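Local coordinates for protein DNA alpha-glucosyltransferase (Enterobacteria phage T4, PDB 1Y6F) that belongs to the GT-B class of glycosyltransferases, enzymes built from two Rossmann-like domains that face each other across a deep cleft, at residues Gly206-Trp211 / Glu235-Ser240; Tyr253-Asn258 / Ile274-Ile279. All blocks are in the same frame, centred on the assembly; numbering follows the deposited sequence.

Interaction 1: residues Gly206-Trp211 / Glu235-Ser240. With UPG (uridine-5'-diphosphate-glucose), chain E; nucleotides of chain A.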
loop_
_atom_site.group_PDB
_atom_site.type_symbol
_atom_site.label_atom_id
_atom_site.label_comp_id
_atom_site.label_asym_id
_atom_site.label_seq_id
_atom_site.Cartn_x
_atom_site.Cartn_y
_atom_site.Cartn_z
ATOM N N GLY C 206 6.123 -6.360 -3.942
ATOM C CA GLY C 206 6.179 -4.941 -4.243
ATOM C C GLY C 206 5.913 -4.640 -5.712
ATOM O O GLY C 206 5.172 -5.363 -6.390
ATOM N N ARG C 207 6.513 -3.554 -6.194
ATOM C CA ARG C 207 6.372 -3.122 -7.577
ATOM C C ARG C 207 7.742 -2.688 -8.061
ATOM O O ARG C 207 8.674 -2.573 -7.274
ATOM C CB ARG C 207 5.449 -1.917 -7.687
ATOM C CG ARG C 207 4.041 -2.119 -7.248
ATOM C CD ARG C 207 3.247 -0.843 -7.509
ATOM N NE ARG C 207 3.610 0.271 -6.628
ATOM C CZ ARG C 207 4.044 1.454 -7.058
ATOM N NH1 ARG C 207 4.340 2.421 -6.193
ATOM N NH2 ARG C 207 4.203 1.668 -8.357
ATOM N N THR C 208 7.855 -2.419 -9.356
ATOM C CA THR C 208 9.121 -1.989 -9.926
ATOM C C THR C 208 9.392 -0.496 -9.735
ATOM O O THR C 208 9.182 0.306 -10.640
ATOM C CB THR C 208 9.206 -2.316 -11.437
ATOM O OG1 THR C 208 8.974 -3.716 -11.642
ATOM C CG2 THR C 208 10.586 -1.969 -11.979
ATOM N N THR C 209 9.837 -0.126 -8.542
ATOM C CA THR C 209 10.189 1.260 -8.275
ATOM C C THR C 209 11.345 1.297 -7.268
ATOM O O THR C 209 11.310 0.694 -6.192
ATOM C CB THR C 209 8.987 2.086 -7.765
ATOM O OG1 THR C 209 9.263 3.483 -7.946
ATOM C CG2 THR C 209 8.738 1.824 -6.298
ATOM N N THR C 210 12.392 1.999 -7.658
ATOM C CA THR C 210 13.588 2.122 -6.856
ATOM C C THR C 210 13.456 2.170 -5.327
ATOM O O THR C 210 14.193 1.471 -4.633
ATOM C CB THR C 210 14.387 3.333 -7.337
ATOM O OG1 THR C 210 13.532 4.487 -7.377
ATOM C CG2 THR C 210 14.938 3.057 -8.735
ATOM N N TRP C 211 12.546 2.976 -4.789
ATOM C CA TRP C 211 12.429 3.053 -3.333
ATOM C C TRP C 211 11.803 1.810 -2.707
ATOM O O TRP C 211 11.707 1.700 -1.479
ATOM C CB TRP C 211 11.660 4.316 -2.892
ATOM C CG TRP C 211 10.328 4.535 -3.553
ATOM C CD1 TRP C 211 10.101 5.093 -4.780
ATOM C CD2 TRP C 211 9.038 4.228 -3.010
ATOM N NE1 TRP C 211 8.750 5.157 -5.032
ATOM C CE2 TRP C 211 8.076 4.632 -3.961
ATOM C CE3 TRP C 211 8.602 3.651 -1.813
ATOM C CZ2 TRP C 211 6.708 4.480 -3.751
ATOM C CZ3 TRP C 211 7.245 3.501 -1.603
ATOM C CH2 TRP C 211 6.311 3.916 -2.569
ATOM N N GLU C 235 7.488 -11.261 -5.939
ATOM C CA GLU C 235 6.182 -11.077 -6.537
ATOM C C GLU C 235 5.780 -9.634 -6.757
ATOM O O GLU C 235 5.940 -8.799 -5.875
ATOM C CB GLU C 235 5.113 -11.738 -5.680
ATOM C CG GLU C 235 5.284 -13.217 -5.507
ATOM C CD GLU C 235 4.024 -13.832 -4.993
ATOM O OE1 GLU C 235 2.972 -13.208 -5.206
ATOM O OE2 GLU C 235 4.070 -14.921 -4.394
ATOM N N GLY C 236 5.248 -9.356 -7.945
ATOM C CA GLY C 236 4.772 -8.024 -8.248
ATOM C C GLY C 236 5.623 -7.141 -9.126
ATOM O O GLY C 236 5.323 -5.957 -9.271
ATOM N N LEU C 237 6.680 -7.688 -9.709
ATOM C CA LEU C 237 7.524 -6.880 -10.572
ATOM C C LEU C 237 6.954 -6.879 -11.974
ATOM O O LEU C 237 6.679 -7.939 -12.531
ATOM C CB LEU C 237 8.953 -7.425 -10.624
ATOM C CG LEU C 237 10.021 -6.830 -9.703
ATOM C CD1 LEU C 237 11.370 -7.031 -10.360
ATOM C CD2 LEU C 237 9.798 -5.347 -9.486
ATOM N N GLU C 238 6.750 -5.691 -12.535
ATOM C CA GLU C 238 6.242 -5.595 -13.896
ATOM C C GLU C 238 7.362 -4.938 -14.680
ATOM O O GLU C 238 8.175 -4.207 -14.107
ATOM C CB GLU C 238 4.954 -4.758 -13.959
ATOM C CG GLU C 238 5.116 -3.259 -13.779
ATOM C CD GLU C 238 5.731 -2.878 -12.448
ATOM O OE1 GLU C 238 5.399 -3.526 -11.434
ATOM O OE2 GLU C 238 6.536 -1.918 -12.414
ATOM N N ARG C 239 7.433 -5.203 -15.978
ATOM C CA ARG C 239 8.502 -4.615 -16.766
ATOM C C ARG C 239 8.194 -3.208 -17.226
ATOM O O ARG C 239 8.150 -2.897 -18.417
ATOM C CB ARG C 239 8.867 -5.535 -17.923
ATOM C CG ARG C 239 9.718 -6.707 -17.434
ATOM C CD ARG C 239 9.931 -7.767 -18.493
ATOM N NE ARG C 239 8.776 -8.646 -18.603
ATOM C CZ ARG C 239 8.716 -9.699 -19.408
ATOM N NH1 ARG C 239 9.751 -10.009 -20.181
ATOM N NH2 ARG C 239 7.622 -10.443 -19.439
ATOM N N SER C 240 7.988 -2.365 -16.224
ATOM C CA SER C 240 7.711 -0.951 -16.394
ATOM C C SER C 240 9.004 -0.383 -17.017
ATOM O O SER C 240 9.995 -1.106 -17.143
ATOM C CB SER C 240 7.442 -0.351 -14.999
ATOM O OG SER C 240 6.773 0.899 -15.051
HETATM N N1 UPG E . -0.823 -5.772 -4.639
HETATM C C2 UPG E . -1.508 -6.786 -5.274
HETATM N N3 UPG E . -0.984 -7.167 -6.482
HETATM C C4 UPG E . 0.135 -6.653 -7.098
HETATM C C5 UPG E . 0.804 -5.627 -6.363
HETATM C C6 UPG E . 0.315 -5.234 -5.185
HETATM O O2 UPG E . -2.500 -7.314 -4.799
HETATM O O4 UPG E . 0.442 -7.053 -8.216
HETATM C C1C UPG E . -1.376 -5.262 -3.381
HETATM C C2C UPG E . -0.480 -5.389 -2.151
HETATM O O2C UPG E . -0.675 -6.646 -1.545
HETATM C C3C UPG E . -1.019 -4.249 -1.290
HETATM C C4C UPG E . -1.303 -3.171 -2.326
HETATM O O4C UPG E . -1.599 -3.880 -3.556
HETATM O O3C UPG E . -2.238 -4.640 -0.668
HETATM C C5C UPG E . -0.172 -2.199 -2.568
HETATM O O5C UPG E . -0.140 -1.238 -1.523
HETATM P PA UPG E . 1.220 -0.723 -0.886
HETATM O O1A UPG E . 0.852 0.405 -0.006
HETATM O O2A UPG E . 1.935 -1.891 -0.311
HETATM O O3A UPG E . 2.087 -0.191 -2.162
HETATM P PB UPG E . 1.788 1.008 -3.227
HETATM O O1B UPG E . 3.054 1.745 -3.433
HETATM O O2B UPG E . 1.123 0.384 -4.388
HETATM O O3B UPG E . 0.759 1.947 -2.446
HETATM C "C1'" UPG E . 0.679 3.412 -2.507
HETATM C "C2'" UPG E . 1.870 4.159 -1.904
HETATM C "C3'" UPG E . 2.034 3.671 -0.461
HETATM C "C4'" UPG E . 0.749 3.961 0.338
HETATM C "C5'" UPG E . -0.502 3.421 -0.391
HETATM C "C6'" UPG E . -1.803 3.919 0.221
HETATM O "O2'" UPG E . 3.047 3.932 -2.664
HETATM O "O3'" UPG E . 3.149 4.302 0.156
HETATM O "O4'" UPG E . 0.846 3.347 1.617
HETATM O "O5'" UPG E . -0.512 3.814 -1.796
HETATM O "O6'" UPG E . -1.597 5.056 1.055
ATOM P P DA A 8 1.515 1.363 -13.830
ATOM O OP1 DA A 8 0.796 2.618 -13.479
ATOM O OP2 DA A 8 0.753 0.215 -14.391
ATOM O "O5'" DA A 8 2.700 1.724 -14.836
ATOM C "C5'" DA A 8 3.416 0.699 -15.532
ATOM C "C4'" DA A 8 3.611 1.089 -16.979
ATOM O "O4'" DA A 8 4.521 0.169 -17.630
ATOM C "C3'" DA A 8 2.336 1.076 -17.825
ATOM O "O3'" DA A 8 2.371 2.160 -18.759
ATOM C "C2'" DA A 8 2.417 -0.252 -18.556
ATOM C "C1'" DA A 8 3.910 -0.363 -18.798
ATOM N N9 DA A 8 4.417 -1.722 -19.007
ATOM C C8 DA A 8 4.266 -2.832 -18.205
ATOM N N7 DA A 8 4.862 -3.908 -18.669
ATOM C C5 DA A 8 5.442 -3.478 -19.858
ATOM C C6 DA A 8 6.225 -4.138 -20.822
ATOM N N6 DA A 8 6.575 -5.425 -20.739
ATOM N N1 DA A 8 6.647 -3.422 -21.887
ATOM C C2 DA A 8 6.301 -2.127 -21.970
ATOM N N3 DA A 8 5.574 -1.394 -21.129
ATOM C C4 DA A 8 5.171 -2.136 -20.081
#
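G206 and E235 start the contact with a backbone hydrogen bond from G206 N to E235 O (3.1 Å). Just beyond it the two segments run so close that G236 comes against the main chain opposite: its CA lies 3.3 Å from G206 O in a C-H...O contact. A second such contact, R207 CA to G236 O (3.5 Å), is almost linear, at 171°. L237 continues the tight, buried part, bringing branch CD2 to 3.5 Å from T208 CA, its side chain crossing that of T208 at about a right angle. E238 returns toward T208 because its CG takes the position between backbone N and carbonyl carbon (chi1 73°) and the chain then bends at chi2. The carboxylate thereby faces the T208 amide, but the bond from T208 N to OE1 is long and weak (3.4 Å), and the firmer partner of OE1 is R49 in a salt bridge. The modelled T208 hydroxyl lies near the backbone O of E238, but its exact place is uncertain.

Packing is looser at the partly exposed margin. S240 barely touches T208 and instead sets OG beside C5' of nucleotide DA8 of chain A (3.4 Å). R207 likewise turns away from the facing loop; bent at chi3, its chain carries NH1 to a hydrogen bond with O1B of the uridine-5'-diphosphate-glucose (3.1 Å, 152°), the oxygen near the guanidinium plane. Paired loops at the C-terminal ends of adjacent parallel strands, here 201-205 and 231-235, form the ligand-binding rim of a Rossmann-like domain.

Interaction 2: residues Tyr253-Asn258 / Ile274-Ile279. With UPG (uridine-5'-diphosphate-glucose), chain E.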
loop_
_atom_site.group_PDB
_atom_site.type_symbol
_atom_site.label_atom_id
_atom_site.label_comp_id
_atom_site.label_asym_id
_atom_site.label_seq_id
_atom_site.Cartn_x
_atom_site.Cartn_y
_atom_site.Cartn_z
ATOM N N TYR C 253 17.711 -13.651 -13.479
ATOM C CA TYR C 253 16.335 -13.814 -13.038
ATOM C C TYR C 253 15.565 -14.833 -13.869
ATOM O O TYR C 253 16.075 -15.378 -14.843
ATOM C CB TYR C 253 15.609 -12.455 -13.027
ATOM C CG TYR C 253 15.188 -11.907 -14.377
ATOM C CD1 TYR C 253 14.212 -12.552 -15.136
ATOM C CD2 TYR C 253 15.746 -10.729 -14.883
ATOM C CE1 TYR C 253 13.800 -12.047 -16.361
ATOM C CE2 TYR C 253 15.339 -10.209 -16.114
ATOM C CZ TYR C 253 14.363 -10.881 -16.847
ATOM O OH TYR C 253 13.943 -10.410 -18.070
ATOM N N GLU C 254 14.330 -15.094 -13.471
ATOM C CA GLU C 254 13.489 -16.050 -14.168
ATOM C C GLU C 254 12.060 -15.528 -14.084
ATOM O O GLU C 254 11.317 -15.909 -13.191
ATOM C CB GLU C 254 13.579 -17.404 -13.474
ATOM C CG GLU C 254 13.292 -18.601 -14.354
ATOM C CD GLU C 254 14.519 -19.055 -15.118
ATOM O OE1 GLU C 254 14.442 -20.100 -15.800
ATOM O OE2 GLU C 254 15.559 -18.368 -15.036
ATOM N N TYR C 255 11.682 -14.649 -15.005
ATOM C CA TYR C 255 10.335 -14.073 -15.017
ATOM C C TYR C 255 9.240 -15.131 -15.251
ATOM O O TYR C 255 9.465 -16.112 -15.952
ATOM C CB TYR C 255 10.249 -13.000 -16.102
ATOM C CG TYR C 255 9.317 -11.865 -15.765
ATOM C CD1 TYR C 255 9.775 -10.742 -15.065
ATOM C CD2 TYR C 255 7.971 -11.913 -16.133
ATOM C CE1 TYR C 255 8.916 -9.698 -14.745
ATOM C CE2 TYR C 255 7.105 -10.878 -15.816
ATOM C CZ TYR C 255 7.582 -9.773 -15.124
ATOM O OH TYR C 255 6.717 -8.743 -14.829
ATOM N N TYR C 256 8.066 -14.924 -14.653
ATOM C CA TYR C 256 6.916 -15.833 -14.786
ATOM C C TYR C 256 5.596 -15.055 -14.825
ATOM O O TYR C 256 5.328 -14.231 -13.949
ATOM C CB TYR C 256 6.837 -16.818 -13.607
ATOM C CG TYR C 256 7.893 -17.900 -13.588
ATOM C CD1 TYR C 256 9.222 -17.603 -13.292
ATOM C CD2 TYR C 256 7.561 -19.226 -13.857
ATOM C CE1 TYR C 256 10.198 -18.598 -13.266
ATOM C CE2 TYR C 256 8.527 -20.229 -13.833
ATOM C CZ TYR C 256 9.844 -19.908 -13.536
ATOM O OH TYR C 256 10.797 -20.898 -13.510
ATOM N N GLY C 257 4.772 -15.319 -15.835
ATOM C CA GLY C 257 3.489 -14.644 -15.929
ATOM C C GLY C 257 2.611 -15.243 -14.849
ATOM O O GLY C 257 2.866 -16.373 -14.433
ATOM N N ASN C 258 1.584 -14.522 -14.401
ATOM C CA ASN C 258 0.723 -15.041 -13.336
ATOM C C ASN C 258 -0.048 -16.316 -13.695
ATOM O O ASN C 258 -0.657 -16.944 -12.828
ATOM C CB ASN C 258 -0.261 -13.967 -12.866
ATOM C CG ASN C 258 -0.834 -14.267 -11.485
ATOM O OD1 ASN C 258 -1.746 -13.585 -11.018
ATOM N ND2 ASN C 258 -0.290 -15.285 -10.823
ATOM N N ILE C 274 10.988 -14.255 -10.491
ATOM C CA ILE C 274 10.124 -13.075 -10.529
ATOM C C ILE C 274 8.691 -13.310 -11.029
ATOM O O ILE C 274 8.500 -13.805 -12.134
ATOM C CB ILE C 274 10.749 -11.984 -11.424
ATOM C CG1 ILE C 274 12.193 -11.741 -11.016
ATOM C CG2 ILE C 274 9.968 -10.687 -11.300
ATOM C CD1 ILE C 274 12.353 -11.399 -9.555
ATOM N N LEU C 275 7.692 -12.945 -10.222
ATOM C CA LEU C 275 6.281 -13.086 -10.614
ATOM C C LEU C 275 5.772 -11.716 -11.085
ATOM O O LEU C 275 5.954 -10.706 -10.407
ATOM C CB LEU C 275 5.424 -13.601 -9.446
ATOM C CG LEU C 275 3.919 -13.821 -9.683
ATOM C CD1 LEU C 275 3.672 -14.707 -10.899
ATOM C CD2 LEU C 275 3.309 -14.462 -8.446
ATOM N N ASP C 276 5.149 -11.708 -12.260
ATOM C CA ASP C 276 4.635 -10.501 -12.912
ATOM C C ASP C 276 3.876 -9.524 -12.024
ATOM O O ASP C 276 4.373 -8.447 -11.695
ATOM C CB ASP C 276 3.732 -10.898 -14.088
ATOM C CG ASP C 276 3.339 -9.711 -14.951
ATOM O OD1 ASP C 276 2.501 -9.892 -15.861
ATOM O OD2 ASP C 276 3.873 -8.600 -14.726
ATOM N N CYS C 277 2.649 -9.902 -11.690
ATOM C CA CYS C 277 1.761 -9.117 -10.847
ATOM C C CYS C 277 0.950 -10.179 -10.125
ATOM O O CYS C 277 0.915 -11.325 -10.554
ATOM C CB CYS C 277 0.838 -8.227 -11.694
ATOM S SG CYS C 277 -0.708 -9.003 -12.226
ATOM N N TYR C 278 0.275 -9.828 -9.044
ATOM C CA TYR C 278 -0.441 -10.869 -8.338
ATOM C C TYR C 278 -1.803 -10.512 -7.839
ATOM O O TYR C 278 -2.178 -9.341 -7.771
ATOM C CB TYR C 278 0.400 -11.356 -7.153
ATOM C CG TYR C 278 0.702 -10.294 -6.110
ATOM C CD1 TYR C 278 -0.204 -10.007 -5.086
ATOM C CD2 TYR C 278 1.902 -9.593 -6.137
ATOM C CE1 TYR C 278 0.093 -9.052 -4.116
ATOM C CE2 TYR C 278 2.202 -8.635 -5.173
ATOM C CZ TYR C 278 1.297 -8.374 -4.170
ATOM O OH TYR C 278 1.619 -7.453 -3.209
ATOM N N ILE C 279 -2.539 -11.562 -7.499
ATOM C CA ILE C 279 -3.860 -11.435 -6.947
ATOM C C ILE C 279 -3.550 -11.444 -5.463
ATOM O O ILE C 279 -2.924 -12.368 -4.957
ATOM C CB ILE C 279 -4.733 -12.626 -7.347
ATOM C CG1 ILE C 279 -5.036 -12.536 -8.843
ATOM C CG2 ILE C 279 -6.019 -12.635 -6.542
ATOM C CD1 ILE C 279 -6.139 -13.465 -9.301
HETATM N N1 UPG E . -0.823 -5.772 -4.639
HETATM C C2 UPG E . -1.508 -6.786 -5.274
HETATM N N3 UPG E . -0.984 -7.167 -6.482
HETATM C C4 UPG E . 0.135 -6.653 -7.098
HETATM C C5 UPG E . 0.804 -5.627 -6.363
HETATM C C6 UPG E . 0.315 -5.234 -5.185
HETATM O O2 UPG E . -2.500 -7.314 -4.799
HETATM O O4 UPG E . 0.442 -7.053 -8.216
HETATM C C1C UPG E . -1.376 -5.262 -3.381
HETATM C C2C UPG E . -0.480 -5.389 -2.151
HETATM O O2C UPG E . -0.675 -6.646 -1.545
HETATM C C3C UPG E . -1.019 -4.249 -1.290
HETATM C C4C UPG E . -1.303 -3.171 -2.326
HETATM O O4C UPG E . -1.599 -3.880 -3.556
HETATM O O3C UPG E . -2.238 -4.640 -0.668
HETATM C C5C UPG E . -0.172 -2.199 -2.568
HETATM O O5C UPG E . -0.140 -1.238 -1.523
HETATM P PA UPG E . 1.220 -0.723 -0.886
HETATM O O1A UPG E . 0.852 0.405 -0.006
HETATM O O2A UPG E . 1.935 -1.891 -0.311
HETATM O O3A UPG E . 2.087 -0.191 -2.162
HETATM P PB UPG E . 1.788 1.008 -3.227
HETATM O O1B UPG E . 3.054 1.745 -3.433
HETATM O O2B UPG E . 1.123 0.384 -4.388
HETATM O O3B UPG E . 0.759 1.947 -2.446
HETATM C "C1'" UPG E . 0.679 3.412 -2.507
HETATM C "C2'" UPG E . 1.870 4.159 -1.904
HETATM C "C3'" UPG E . 2.034 3.671 -0.461
HETATM C "C4'" UPG E . 0.749 3.961 0.338
HETATM C "C5'" UPG E . -0.502 3.421 -0.391
HETATM C "C6'" UPG E . -1.803 3.919 0.221
HETATM O "O2'" UPG E . 3.047 3.932 -2.664
HETATM O "O3'" UPG E . 3.149 4.302 0.156
HETATM O "O4'" UPG E . 0.846 3.347 1.617
HETATM O "O5'" UPG E . -0.512 3.814 -1.796
HETATM O "O6'" UPG E . -1.597 5.056 1.055
#
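Y256 and D276 share the straightest backbone bond between the two segments, D276 N to Y256 O at 3.0 Å and 162°. The complementary bond from Y256 N to I274 O is short (2.8 Å) but bent and weak, so the parallel pairing of Y256 with L275 is held unevenly.

Apolar contacts lie along this ladder. I274 brings branch CG2 over one face of the Y255 ring, toward its CD1-CE1 side, 3.7 Å from CE1, while CB of Y253 rests against I274 CG1. L275, its CG anti to the backbone N, brings CD1 against N258 CA (3.8 Å); N258 ND2 is buried there with no partner in the model.

The polar side-chain contact joins Y255 OH to D276 OD2 (2.8 Å), the oxygen lying in the ring plane though the carboxylate is turned 52° from it. The hydroxyl proton also has L237 O within reach.

Y278 meets the uracil of uridine-5'-diphosphate-glucose twice: its N donates to O4 (2.9 Å) and its O accepts from N3 (2.8 Å), while its ring lies over the base. These paired bonds imply main-chain recognition of the base edge just past strand 272-275, whose outer neighbour 253-256 is only weakly bonded.

In the fold
Both contacts belong to one seven-stranded parallel sheet, but interaction 1 joins loops following neighbouring strands inside it, whereas interaction 2 pairs its outermost strand, 253-256, with 272-275. The former is buried and rests mainly on close backbone at two glycines and the packing of L237 against T208, with weak threonine-glutamate bonding; the latter is partly buried and mixes strand bonds with aromatic and aliphatic packing. Their centres are about 10 Å apart and they touch: G236 N is 2.9 Å from L275 O, probably hydrogen-bonded, and L237 CB packs on I274 CG2. Each reaches uridine-5'-diphosphate-glucose differently, 206-211 through a charged side chain at the diphosphate and 274-279 through the backbone and ring of Y278 at the uracil.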